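Local structure of CBS domain containing membrane protein (Sphaerobacter thermophilus, 4ESY) at residues R21-S26 / R154-L159; P27-R32 / A41-E46; V31-T36 / H60-I65; A128-R133 / H137-V142. The protein is of unknown function, but its C-terminal part, described here, is a pair of CBS domains that may sense adenosine nucleotides, as in relatives. One frame throughout, in Å; residues are numbered along the deposited sequence. Where two conformers were deposited one is given.

In the fold
From the N terminus the chain runs along helix 2-17 into the loop 21-26, and interaction 1 ties this loop to 154-159 near the C terminus, closing a loop that encloses the other three contacts. Interaction 2 follows directly, joining 27-32 to helix 37-46. Interaction 3 starts from the same strand, sharing V31 and R32, and reaches 60-65 at the far edge of the three-stranded sheet. Interaction 4 comes later, in series, joining helix 124-134 to strand 138-143. L61 and I64 pack against P140 and V142, bringing the two CBS domains together through interactions 3 and 4, while L156 against A128 and M131 connects interaction 4 to interaction 1.

Interaction 1 of 4, residues R21-S26 / R154-L159; sequences RDILTS and RDLLKL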
loop_
_atom_site.group_PDB
_atom_site.type_symbol
_atom_site.label_atom_id
_atom_site.label_comp_id
_atom_site.label_asym_id
_atom_site.label_seq_id
_atom_site.Cartn_x
_atom_site.Cartn_y
_atom_site.Cartn_z
ATOM N N ARG B 21 11.582 -10.835 -12.427
ATOM C CA ARG B 21 11.294 -9.994 -13.593
ATOM C C ARG B 21 9.863 -10.217 -14.128
ATOM O O ARG B 21 9.295 -9.331 -14.755
ATOM C CB ARG B 21 12.361 -10.144 -14.693
ATOM C CG ARG B 21 11.935 -10.998 -15.881
ATOM C CD ARG B 21 13.124 -11.452 -16.719
ATOM N NE ARG B 21 13.513 -12.811 -16.354
ATOM C CZ ARG B 21 14.750 -13.179 -16.042
ATOM N NH1 ARG B 21 15.739 -12.286 -16.068
ATOM N NH2 ARG B 21 14.994 -14.443 -15.707
ATOM N N ASP B 22 9.270 -11.378 -13.826
ATOM C CA ASP B 22 7.894 -11.684 -14.243
ATOM C C ASP B 22 6.835 -10.900 -13.451
ATOM O O ASP B 22 5.723 -10.753 -13.907
ATOM C CB ASP B 22 7.598 -13.184 -14.135
ATOM C CG ASP B 22 8.160 -13.983 -15.296
ATOM O OD1 ASP B 22 8.709 -13.389 -16.253
ATOM O OD2 ASP B 22 8.032 -15.221 -15.263
ATOM N N ILE B 23 7.177 -10.407 -12.265
ATOM C CA ILE B 23 6.208 -9.664 -11.484
ATOM C C ILE B 23 6.390 -8.155 -11.589
ATOM O O ILE B 23 5.550 -7.399 -11.085
ATOM C CB ILE B 23 6.137 -10.099 -10.001
ATOM C CG1 ILE B 23 7.330 -9.600 -9.190
ATOM C CG2 ILE B 23 6.034 -11.622 -9.900
ATOM C CD1 ILE B 23 7.199 -9.915 -7.665
ATOM N N LEU B 24 7.452 -7.720 -12.268
ATOM C CA LEU B 24 7.654 -6.297 -12.512
ATOM C C LEU B 24 6.865 -5.889 -13.738
ATOM O O LEU B 24 7.412 -5.814 -14.830
ATOM C CB LEU B 24 9.137 -5.990 -12.733
ATOM C CG LEU B 24 9.974 -6.268 -11.492
ATOM C CD1 LEU B 24 11.457 -6.004 -11.769
ATOM C CD2 LEU B 24 9.469 -5.419 -10.312
ATOM N N THR B 25 5.580 -5.632 -13.564
ATOM C CA THR B 25 4.675 -5.454 -14.705
ATOM C C THR B 25 4.329 -3.986 -14.910
ATOM O O THR B 25 3.544 -3.622 -15.794
ATOM C CB THR B 25 3.373 -6.234 -14.499
ATOM O OG1 THR B 25 2.739 -5.755 -13.309
ATOM C CG2 THR B 25 3.652 -7.755 -14.369
ATOM N N SER B 26 4.912 -3.136 -14.080
ATOM C CA SER B 26 4.723 -1.714 -14.259
ATOM C C SER B 26 6.069 -1.086 -14.623
ATOM O O SER B 26 7.120 -1.649 -14.303
ATOM C CB SER B 26 4.125 -1.098 -12.982
ATOM O OG SER B 26 4.662 -1.707 -11.811
ATOM N N ARG B 154 3.027 -5.818 -0.375
ATOM C CA ARG B 154 1.731 -5.951 -1.042
ATOM C C ARG B 154 1.783 -6.754 -2.351
ATOM O O ARG B 154 0.902 -7.589 -2.593
ATOM C CB ARG B 154 1.081 -4.583 -1.317
ATOM C CG ARG B 154 -0.131 -4.720 -2.272
ATOM C CD ARG B 154 -0.891 -3.406 -2.559
ATOM N NE ARG B 154 -2.052 -3.629 -3.430
ATOM C CZ ARG B 154 -2.749 -2.643 -4.006
ATOM N NH1 ARG B 154 -2.378 -1.370 -3.815
ATOM N NH2 ARG B 154 -3.800 -2.918 -4.790
ATOM N N ASP B 155 2.776 -6.470 -3.203
ATOM C CA ASP B 155 3.001 -7.256 -4.410
ATOM C C ASP B 155 3.116 -8.742 -4.087
ATOM O O ASP B 155 2.541 -9.598 -4.764
ATOM C CB ASP B 155 4.304 -6.849 -5.132
ATOM C CG ASP B 155 4.305 -5.373 -5.623
ATOM O OD1 ASP B 155 3.208 -4.843 -5.965
ATOM O OD2 ASP B 155 5.416 -4.751 -5.668
ATOM N N LEU B 156 3.894 -9.061 -3.080
ATOM C CA LEU B 156 4.176 -10.455 -2.833
ATOM C C LEU B 156 2.923 -11.178 -2.291
ATOM O O LEU B 156 2.721 -12.351 -2.558
ATOM C CB LEU B 156 5.360 -10.601 -1.876
ATOM C CG LEU B 156 6.739 -10.236 -2.446
ATOM C CD1 LEU B 156 7.795 -10.597 -1.420
ATOM C CD2 LEU B 156 7.094 -10.921 -3.767
ATOM N N LEU B 157 2.075 -10.444 -1.582
ATOM C CA LEU B 157 0.910 -11.057 -0.937
ATOM C C LEU B 157 -0.166 -11.424 -1.936
ATOM O O LEU B 157 -1.101 -12.139 -1.595
ATOM C CB LEU B 157 0.336 -10.130 0.120
ATOM C CG LEU B 157 1.232 -10.140 1.334
ATOM C CD1 LEU B 157 0.905 -8.958 2.263
ATOM C CD2 LEU B 157 1.050 -11.488 2.061
ATOM N N LYS B 158 -0.023 -10.938 -3.167
ATOM C CA LYS B 158 -0.853 -11.405 -4.285
ATOM C C LYS B 158 -0.458 -12.807 -4.752
ATOM O O LYS B 158 -1.201 -13.451 -5.493
ATOM C CB LYS B 158 -0.744 -10.431 -5.464
ATOM C CG LYS B 158 -1.375 -9.045 -5.197
ATOM C CD LYS B 158 -1.032 -8.109 -6.325
ATOM C CE LYS B 158 -1.776 -6.803 -6.171
ATOM N NZ LYS B 158 -1.389 -5.923 -7.271
ATOM N N LEU B 159 0.699 -13.271 -4.286
ATOM C CA LEU B 159 1.281 -14.554 -4.692
ATOM C C LEU B 159 1.443 -15.553 -3.564
ATOM O O LEU B 159 1.172 -16.733 -3.747
ATOM C CB LEU B 159 2.659 -14.325 -5.311
ATOM C CG LEU B 159 2.588 -13.553 -6.622
ATOM C CD1 LEU B 159 3.961 -13.045 -7.020
ATOM C CD2 LEU B 159 2.077 -14.511 -7.634
HETATM O O HOH W 1 5.979 -5.592 -8.436
#
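I23 meets the C-terminal segment with two different methyl groups. Its CD1 lies 4.0 Å from CD2 of L156, and its CG2 lies 3.8 Å from CD1 of L159, so the two branches of one isoleucine reach residues three apart on 154-159. The split follows from the first torsion: CG1 sits between the backbone N and the carbonyl carbon (chi1 75°), which sends CG2 the other way, beside the backbone N. The side chains of I23 and L156 cross at about a right angle; L159 comes in at a slant.

Next to these methyl contacts a water joins the segments. It donates to the backbone O of I23 over 3.2 Å, and more weakly to OD2 of D155 over 2.9 Å. The same OD2 accepts from the backbone N of T152, which holds the carboxylate at the start of helix 153-157. A bond from L159 N to the O of L156, 2.8 Å long, holds L159 close to L156.

Further out, V124 of helix 124-134 also touches I23, while I127, A128 and M131 of that helix pack on L156. Another protein chain of the assembly lies beyond: an aromatic side chain of it packs on L159, and acidic side chains of it form salt bridges with R154 and K158. No direct hydrogen bond joins the two segments, so the loop at 21-26, in the first CBS domain, meets the 154-159 segment of the second through methyl packing and one water, an attachment with little directional constraint.

Interaction 2 of 4, residues P27-R32 / A41-E46; sequences PVVTVR and AKTMLE
T43 reaches from the helix to 27-32 with its methyl group alone. Its CB branches in two: OG1 lies beside the backbone N (chi1 -59°) and turns back to its own helix, where it is hydrogen-bonded to the backbone O of A39, while CG2 is left anti to that N and projects toward 27-32. This methyl meets two valines. CG1 of V29 is 3.7 Å from T43 CG2, the side chains sliding past each other in opposite directions, and CG1 of V31 is looser, 4.2 Å from the same CG2.

V29 and V31 both face the helix, whereas T30 between them faces away and touches V55 of strand 53-55. Strand 31-32, helix 37-46 and strand 53-55, which runs parallel to the first, form the beta-alpha-beta crossover of the CBS fold, and the threonine methyl packs the helix of that crossover onto its first strand and the residues leading into it. V31 is fixed from the sheet side by backbone hydrogen bonds to P53 and V55. H47, just past the helix, meets both sides: its ND1 is hydrogen-bonded to the backbone O of T43, and the V29 side chain packs on it.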
loop_
_atom_site.group_PDB
_atom_site.type_symbol
_atom_site.label_atom_id
_atom_site.label_comp_id
_atom_site.label_asym_id
_atom_site.label_seq_id
_atom_site.Cartn_x
_atom_site.Cartn_y
_atom_site.Cartn_z
ATOM N N PRO B 27 6.039 0.079 -15.299
ATOM C CA PRO B 27 7.262 0.786 -15.716
ATOM C C PRO B 27 7.977 1.528 -14.574
ATOM O O PRO B 27 7.322 2.214 -13.803
ATOM C CB PRO B 27 6.752 1.772 -16.773
ATOM C CG PRO B 27 5.317 1.959 -16.466
ATOM C CD PRO B 27 4.826 0.659 -15.900
ATOM N N VAL B 28 9.302 1.422 -14.471
ATOM C CA VAL B 28 9.955 2.045 -13.331
ATOM C C VAL B 28 10.032 3.565 -13.494
ATOM O O VAL B 28 10.391 4.087 -14.548
ATOM C CB VAL B 28 11.330 1.417 -12.993
ATOM C CG1 VAL B 28 12.401 1.826 -14.003
ATOM C CG2 VAL B 28 11.753 1.812 -11.584
ATOM N N VAL B 29 9.649 4.281 -12.453
ATOM C CA VAL B 29 9.789 5.719 -12.461
ATOM C C VAL B 29 10.797 6.063 -11.374
ATOM O O VAL B 29 10.638 5.652 -10.244
ATOM C CB VAL B 29 8.447 6.415 -12.183
ATOM C CG1 VAL B 29 8.649 7.900 -12.189
ATOM C CG2 VAL B 29 7.387 5.997 -13.224
ATOM N N THR B 30 11.863 6.760 -11.722
ATOM C CA THR B 30 12.867 7.106 -10.738
ATOM C C THR B 30 12.883 8.621 -10.528
ATOM O O THR B 30 12.317 9.354 -11.344
ATOM C CB THR B 30 14.275 6.660 -11.177
ATOM O OG1 THR B 30 14.700 7.466 -12.284
ATOM C CG2 THR B 30 14.295 5.192 -11.561
ATOM N N VAL B 31 13.530 9.073 -9.442
ATOM C CA VAL B 31 13.818 10.482 -9.240
ATOM C C VAL B 31 15.324 10.653 -8.993
ATOM O O VAL B 31 16.030 9.685 -8.629
ATOM C CB VAL B 31 13.009 11.080 -8.011
ATOM C CG1 VAL B 31 11.468 10.966 -8.224
ATOM C CG2 VAL B 31 13.408 10.421 -6.736
ATOM N N ARG B 32 15.821 11.879 -9.178
ATOM C CA ARG B 32 17.238 12.158 -8.995
ATOM C C ARG B 32 17.452 12.618 -7.579
ATOM O O ARG B 32 16.589 13.287 -6.981
ATOM C CB ARG B 32 17.706 13.256 -9.969
ATOM C CG ARG B 32 17.672 12.835 -11.436
ATOM C CD ARG B 32 19.019 12.195 -11.779
ATOM N NE ARG B 32 19.149 11.841 -13.181
ATOM C CZ ARG B 32 19.610 12.645 -14.136
ATOM N NH1 ARG B 32 19.991 13.891 -13.870
ATOM N NH2 ARG B 32 19.668 12.187 -15.382
ATOM N N ALA B 41 7.294 15.080 -5.386
ATOM C CA ALA B 41 5.856 14.953 -5.104
ATOM C C ALA B 41 5.078 14.943 -6.415
ATOM O O ALA B 41 4.249 14.063 -6.651
ATOM C CB ALA B 41 5.345 16.066 -4.163
ATOM N N LYS B 42 5.393 15.916 -7.269
ATOM C CA LYS B 42 4.780 16.031 -8.574
ATOM C C LYS B 42 4.914 14.758 -9.427
ATOM O O LYS B 42 3.942 14.301 -10.021
ATOM C CB LYS B 42 5.355 17.217 -9.339
ATOM C CG LYS B 42 4.635 17.440 -10.659
ATOM C CD LYS B 42 5.135 18.679 -11.401
ATOM C CE LYS B 42 4.377 18.862 -12.716
ATOM N NZ LYS B 42 5.113 19.771 -13.628
ATOM N N THR B 43 6.123 14.213 -9.491
ATOM C CA THR B 43 6.399 12.963 -10.191
ATOM C C THR B 43 5.557 11.819 -9.650
ATOM O O THR B 43 4.892 11.113 -10.415
ATOM C CB THR B 43 7.889 12.595 -10.071
ATOM O OG1 THR B 43 8.660 13.656 -10.623
ATOM C CG2 THR B 43 8.192 11.315 -10.823
HETATM N N MSE B 44 5.536 11.670 -8.337
HETATM C CA MSE B 44 4.825 10.542 -7.688
HETATM C C MSE B 44 3.320 10.614 -7.897
HETATM O O MSE B 44 2.658 9.598 -8.136
HETATM C CB MSE B 44 5.100 10.511 -6.176
HETATM C CG MSE B 44 6.529 10.043 -5.758
HETATM SE SE MSE B 44 6.605 10.246 -3.778
HETATM C CE MSE B 44 8.125 9.115 -3.466
ATOM N N LEU B 45 2.785 11.822 -7.768
ATOM C CA LEU B 45 1.376 12.046 -8.020
ATOM C C LEU B 45 1.012 11.905 -9.513
ATOM O O LEU B 45 -0.035 11.360 -9.830
ATOM C CB LEU B 45 0.924 13.410 -7.471
ATOM C CG LEU B 45 0.860 13.563 -5.947
ATOM C CD1 LEU B 45 0.524 15.003 -5.638
ATOM C CD2 LEU B 45 -0.199 12.619 -5.339
ATOM N N GLU B 46 1.854 12.398 -10.425
ATOM C CA GLU B 46 1.580 12.214 -11.871
ATOM C C GLU B 46 1.478 10.731 -12.201
ATOM O O GLU B 46 0.625 10.320 -12.958
ATOM C CB GLU B 46 2.679 12.811 -12.771
ATOM C CG GLU B 46 2.832 14.324 -12.744
ATOM C CD GLU B 46 2.326 15.013 -13.995
ATOM O OE1 GLU B 46 2.210 16.261 -13.959
ATOM O OE2 GLU B 46 2.046 14.320 -15.007
#

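Interaction 3 of 4, residues V31-T36 / H60-I65; sequences VREDDT and HLVGII
V31 and I65 form the close-packed end of this contact, and E33 and V62 the more open one. In the buried part CG2 of V31 lies 4.0 Å from CG2 of I65, and the two side chains cross at about a right angle. CG1 of I65 is anti to the backbone N (chi1 -172°), carrying the longer branch away from V31 and putting the short methyl in the contact.

At the other end, CG2 of V62 rests against the flank of E33, 4.1 Å from its CB and 3.9 Å from OE1. The glutamate chain is extended beyond CG and only partly buried, and the contact there is van der Waals only. R32 between the two contacts faces away. The backbone here is held in a type I turn from R32 to D35, closed by D35 N to R32 O at 2.9 Å. The side chain of D35 reaches back as well: R32 N donates to its OD2 at 3.0 Å, nearly straight at 170° but from well above the carboxylate plane.

Strand 53-55 runs between strands 31-32 and 61-64, so these side chains meet over V54, which V31, E33, V62 and I65 all touch. V62 and G63 make a classic beta bulge opposite that same valine. Helix 37-46 closes over the buried end, with L37, V40 and M44 against I65, while M111 packs on V62 at the other.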
loop_
_atom_site.group_PDB
_atom_site.type_symbol
_atom_site.label_atom_id
_atom_site.label_comp_id
_atom_site.label_asym_id
_atom_site.label_seq_id
_atom_site.Cartn_x
_atom_site.Cartn_y
_atom_site.Cartn_z
ATOM N N VAL B 31 13.530 9.073 -9.442
ATOM C CA VAL B 31 13.818 10.482 -9.240
ATOM C C VAL B 31 15.324 10.653 -8.993
ATOM O O VAL B 31 16.030 9.685 -8.629
ATOM C CB VAL B 31 13.009 11.080 -8.011
ATOM C CG1 VAL B 31 11.468 10.966 -8.224
ATOM C CG2 VAL B 31 13.408 10.421 -6.736
ATOM N N ARG B 32 15.821 11.879 -9.178
ATOM C CA ARG B 32 17.238 12.158 -8.995
ATOM C C ARG B 32 17.452 12.618 -7.579
ATOM O O ARG B 32 16.589 13.287 -6.981
ATOM C CB ARG B 32 17.706 13.256 -9.969
ATOM C CG ARG B 32 17.672 12.835 -11.436
ATOM C CD ARG B 32 19.019 12.195 -11.779
ATOM N NE ARG B 32 19.149 11.841 -13.181
ATOM C CZ ARG B 32 19.610 12.645 -14.136
ATOM N NH1 ARG B 32 19.991 13.891 -13.870
ATOM N NH2 ARG B 32 19.668 12.187 -15.382
ATOM N N GLU B 33 18.622 12.302 -7.039
ATOM C CA GLU B 33 18.894 12.673 -5.664
ATOM C C GLU B 33 18.876 14.184 -5.467
ATOM O O GLU B 33 18.638 14.644 -4.366
ATOM C CB GLU B 33 20.220 12.082 -5.182
ATOM C CG GLU B 33 21.390 12.644 -5.922
ATOM C CD GLU B 33 22.725 11.970 -5.513
ATOM O OE1 GLU B 33 22.825 11.456 -4.374
ATOM O OE2 GLU B 33 23.667 11.970 -6.334
ATOM N N ASP B 34 19.129 14.944 -6.528
ATOM C CA ASP B 34 19.105 16.409 -6.447
ATOM C C ASP B 34 17.727 17.012 -6.763
ATOM O O ASP B 34 17.602 18.209 -6.790
ATOM C CB ASP B 34 20.087 17.050 -7.450
ATOM C CG ASP B 34 21.546 16.670 -7.219
ATOM O OD1 ASP B 34 21.896 16.065 -6.185
ATOM O OD2 ASP B 34 22.366 17.000 -8.106
ATOM N N ASP B 35 16.710 16.207 -7.063
ATOM C CA ASP B 35 15.355 16.759 -7.296
ATOM C C ASP B 35 14.799 17.324 -5.998
ATOM O O ASP B 35 14.957 16.708 -4.950
ATOM C CB ASP B 35 14.380 15.689 -7.786
ATOM C CG ASP B 35 14.619 15.274 -9.261
ATOM O OD1 ASP B 35 15.385 15.973 -10.005
ATOM O OD2 ASP B 35 14.061 14.218 -9.657
ATOM N N THR B 36 14.151 18.488 -6.065
ATOM C CA THR B 36 13.516 19.074 -4.866
ATOM C C THR B 36 12.279 18.244 -4.497
ATOM O O THR B 36 11.718 17.498 -5.317
ATOM C CB THR B 36 13.124 20.586 -5.084
ATOM O OG1 THR B 36 12.173 20.670 -6.143
ATOM C CG2 THR B 36 14.327 21.407 -5.466
ATOM N N HIS B 60 22.566 5.440 -11.503
ATOM C CA HIS B 60 22.785 4.368 -10.536
ATOM C C HIS B 60 21.931 4.565 -9.280
ATOM O O HIS B 60 21.765 5.689 -8.814
ATOM C CB HIS B 60 24.242 4.353 -10.103
ATOM C CG HIS B 60 25.195 4.368 -11.248
ATOM N ND1 HIS B 60 25.343 3.294 -12.098
ATOM C CD2 HIS B 60 26.043 5.328 -11.690
ATOM C CE1 HIS B 60 26.247 3.591 -13.018
ATOM N NE2 HIS B 60 26.681 4.825 -12.799
ATOM N N LEU B 61 21.437 3.474 -8.711
ATOM C CA LEU B 61 20.602 3.545 -7.496
ATOM C C LEU B 61 21.411 4.131 -6.333
ATOM O O LEU B 61 22.498 3.681 -6.076
ATOM C CB LEU B 61 20.175 2.130 -7.098
ATOM C CG LEU B 61 19.271 2.006 -5.894
ATOM C CD1 LEU B 61 17.923 2.637 -6.207
ATOM C CD2 LEU B 61 19.103 0.528 -5.541
ATOM N N VAL B 62 20.871 5.098 -5.613
ATOM C CA VAL B 62 21.538 5.597 -4.436
ATOM C C VAL B 62 20.602 5.566 -3.202
ATOM O O VAL B 62 21.051 5.726 -2.086
ATOM C CB VAL B 62 22.120 7.049 -4.601
ATOM C CG1 VAL B 62 23.316 7.062 -5.561
ATOM C CG2 VAL B 62 21.015 8.069 -4.991
ATOM N N GLY B 63 19.310 5.327 -3.407
ATOM C CA GLY B 63 18.406 5.358 -2.279
ATOM C C GLY B 63 16.997 5.035 -2.728
ATOM O O GLY B 63 16.771 4.720 -3.901
ATOM N N ILE B 64 16.093 5.064 -1.764
ATOM C CA ILE B 64 14.660 4.862 -1.955
ATOM C C ILE B 64 13.934 6.004 -1.255
ATOM O O ILE B 64 14.352 6.440 -0.184
ATOM C CB ILE B 64 14.209 3.619 -1.255
ATOM C CG1 ILE B 64 15.084 2.460 -1.689
ATOM C CG2 ILE B 64 12.717 3.338 -1.567
ATOM C CD1 ILE B 64 14.864 2.105 -3.132
ATOM N N ILE B 65 12.851 6.487 -1.839
ATOM C CA ILE B 65 12.104 7.549 -1.163
ATOM C C ILE B 65 10.621 7.200 -1.265
ATOM O O ILE B 65 10.175 6.658 -2.291
ATOM C CB ILE B 65 12.437 8.936 -1.813
ATOM C CG1 ILE B 65 11.845 10.130 -1.030
ATOM C CG2 ILE B 65 12.002 8.979 -3.272
ATOM C CD1 ILE B 65 12.315 11.541 -1.625
#

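Interaction 4 of 4, residues A128-R133 / H137-V142; sequences ADQMRR and HRIPVV
M131, a selenomethionine, lays its side chain across the start of the strand. Its selenium is 3.7 Å from the backbone C of H137 and 3.9 Å from the N of R138, so it covers a peptide bond and not a side chain. Two torsions put it there: CG stands beside the backbone N (chi1 -81°), and the chain then bends at chi2 (-74°), so that the terminal CE swings round to lie 4.1 Å from CD1 of I139.

I139 answers from the strand. Its CG1 is beside the backbone N and the chain continues extended, bringing CD1 up to the helix, where it comes 3.7 Å from CB of Q130 and 4.0 Å from the backbone N of M131. Q130 and I139 cross at about a right angle.

Helix 124-134 and strand 138-143 correspond to the helix and second strand of the beta-alpha-beta unit expected in a CBS domain; the axes of 128-133 and 138-142 pass 9.3 Å apart, with an angle of 139° between their N-to-C directions. P140 makes a backbone hydrogen bond to A118, which lies ahead of the helix, and V116 from the same region touches both Q130 and I139.

CB of R138 points away from the helix, and its NH1 is hydrogen-bonded to OD of the S-hydroxycysteine at position 51, in the first CBS domain. D129 OD2 makes a salt bridge to R16 of helix 2-17.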
loop_
_atom_site.group_PDB
_atom_site.type_symbol
_atom_site.label_atom_id
_atom_site.label_comp_id
_atom_site.label_asym_id
_atom_site.label_seq_id
_atom_site.Cartn_x
_atom_site.Cartn_y
_atom_site.Cartn_z
ATOM N N ALA B 128 10.857 -13.080 -1.203
ATOM C CA ALA B 128 9.932 -13.269 -0.072
ATOM C C ALA B 128 10.716 -13.601 1.211
ATOM O O ALA B 128 10.447 -13.063 2.285
ATOM C CB ALA B 128 8.942 -14.373 -0.384
ATOM N N ASP B 129 11.709 -14.466 1.075
ATOM C CA ASP B 129 12.557 -14.808 2.195
ATOM C C ASP B 129 13.335 -13.618 2.710
ATOM O O ASP B 129 13.483 -13.454 3.912
ATOM C CB ASP B 129 13.496 -15.943 1.797
ATOM C CG ASP B 129 12.752 -17.255 1.607
ATOM O OD1 ASP B 129 11.547 -17.299 1.986
ATOM O OD2 ASP B 129 13.359 -18.226 1.082
ATOM N N GLN B 130 13.826 -12.795 1.783
ATOM C CA GLN B 130 14.507 -11.551 2.118
ATOM C C GLN B 130 13.594 -10.633 2.931
ATOM O O GLN B 130 14.014 -10.070 3.939
ATOM C CB GLN B 130 14.980 -10.828 0.842
ATOM C CG GLN B 130 16.288 -11.361 0.233
ATOM C CD GLN B 130 16.708 -10.592 -1.019
ATOM O OE1 GLN B 130 15.869 -10.187 -1.821
ATOM N NE2 GLN B 130 18.009 -10.401 -1.191
HETATM N N MSE B 131 12.347 -10.491 2.480
HETATM C CA MSE B 131 11.357 -9.610 3.144
HETATM C C MSE B 131 11.268 -9.926 4.627
HETATM O O MSE B 131 11.581 -9.092 5.466
HETATM C CB MSE B 131 9.944 -9.764 2.572
HETATM C CG MSE B 131 9.647 -9.016 1.307
HETATM SE SE MSE B 131 9.380 -7.074 1.308
HETATM C CE MSE B 131 9.295 -6.944 -0.633
ATOM N N ARG B 132 10.846 -11.147 4.928
ATOM C CA ARG B 132 10.665 -11.602 6.302
ATOM C C ARG B 132 11.944 -11.533 7.135
ATOM O O ARG B 132 11.911 -11.062 8.271
ATOM C CB ARG B 132 10.133 -13.038 6.334
ATOM C CG ARG B 132 9.109 -13.376 5.270
ATOM C CD ARG B 132 8.616 -14.813 5.456
ATOM N NE ARG B 132 8.424 -15.521 4.189
ATOM C CZ ARG B 132 9.015 -16.674 3.888
ATOM N NH1 ARG B 132 8.790 -17.251 2.709
ATOM N NH2 ARG B 132 9.830 -17.248 4.772
ATOM N N ARG B 133 13.054 -12.017 6.579
ATOM C CA ARG B 133 14.318 -12.118 7.313
ATOM C C ARG B 133 14.826 -10.770 7.782
ATOM O O ARG B 133 15.383 -10.659 8.867
ATOM C CB ARG B 133 15.387 -12.807 6.470
ATOM C CG ARG B 133 16.798 -12.761 7.037
ATOM C CD ARG B 133 17.713 -13.755 6.309
ATOM N NE ARG B 133 17.517 -13.701 4.856
ATOM C CZ ARG B 133 16.938 -14.658 4.124
ATOM N NH1 ARG B 133 16.503 -15.780 4.700
ATOM N NH2 ARG B 133 16.801 -14.496 2.808
ATOM N N HIS B 137 9.637 -3.873 4.075
ATOM C CA HIS B 137 8.419 -3.775 3.273
ATOM C C HIS B 137 8.645 -3.517 1.783
ATOM O O HIS B 137 7.686 -3.578 0.985
ATOM C CB HIS B 137 7.501 -2.696 3.828
ATOM C CG HIS B 137 7.037 -2.967 5.227
ATOM N ND1 HIS B 137 6.028 -3.866 5.516
ATOM C CD2 HIS B 137 7.459 -2.475 6.416
ATOM C CE1 HIS B 137 5.844 -3.906 6.824
ATOM N NE2 HIS B 137 6.697 -3.068 7.392
ATOM N N ARG B 138 9.893 -3.241 1.407
ATOM C CA ARG B 138 10.198 -2.858 0.031
ATOM C C ARG B 138 11.594 -3.304 -0.315
ATOM O O ARG B 138 12.494 -3.093 0.477
ATOM C CB ARG B 138 10.220 -1.338 -0.087
ATOM C CG ARG B 138 8.938 -0.717 -0.538
ATOM C CD ARG B 138 9.050 0.798 -0.432
ATOM N NE ARG B 138 8.946 1.257 0.940
ATOM C CZ ARG B 138 7.802 1.611 1.519
ATOM N NH1 ARG B 138 6.665 1.551 0.833
ATOM N NH2 ARG B 138 7.796 2.030 2.778
ATOM N N ILE B 139 11.790 -3.844 -1.516
ATOM C CA ILE B 139 13.129 -4.200 -1.972
ATOM C C ILE B 139 13.300 -3.783 -3.415
ATOM O O ILE B 139 12.533 -4.245 -4.269
ATOM C CB ILE B 139 13.354 -5.724 -1.890
ATOM C CG1 ILE B 139 13.374 -6.166 -0.414
ATOM C CG2 ILE B 139 14.680 -6.126 -2.608
ATOM C CD1 ILE B 139 13.345 -7.693 -0.195
ATOM N N PRO B 140 14.329 -2.971 -3.697
ATOM C CA PRO B 140 14.664 -2.534 -5.051
ATOM C C PRO B 140 15.238 -3.682 -5.917
ATOM O O PRO B 140 15.951 -4.551 -5.426
ATOM C CB PRO B 140 15.694 -1.396 -4.827
ATOM C CG PRO B 140 16.317 -1.697 -3.516
ATOM C CD PRO B 140 15.245 -2.401 -2.687
ATOM N N VAL B 141 14.857 -3.705 -7.187
ATOM C CA VAL B 141 15.377 -4.687 -8.135
ATOM C C VAL B 141 16.313 -3.929 -9.059
ATOM O O VAL B 141 15.971 -2.878 -9.588
ATOM C CB VAL B 141 14.251 -5.398 -8.917
ATOM C CG1 VAL B 141 14.814 -6.536 -9.761
ATOM C CG2 VAL B 141 13.200 -5.949 -7.945
ATOM N N VAL B 142 17.520 -4.459 -9.199
ATOM C CA VAL B 142 18.578 -3.833 -9.954
ATOM C C VAL B 142 19.098 -4.806 -10.980
ATOM O O VAL B 142 19.312 -5.973 -10.671
ATOM C CB VAL B 142 19.709 -3.441 -9.007
ATOM C CG1 VAL B 142 20.929 -2.983 -9.783
ATOM C CG2 VAL B 142 19.218 -2.360 -8.079
#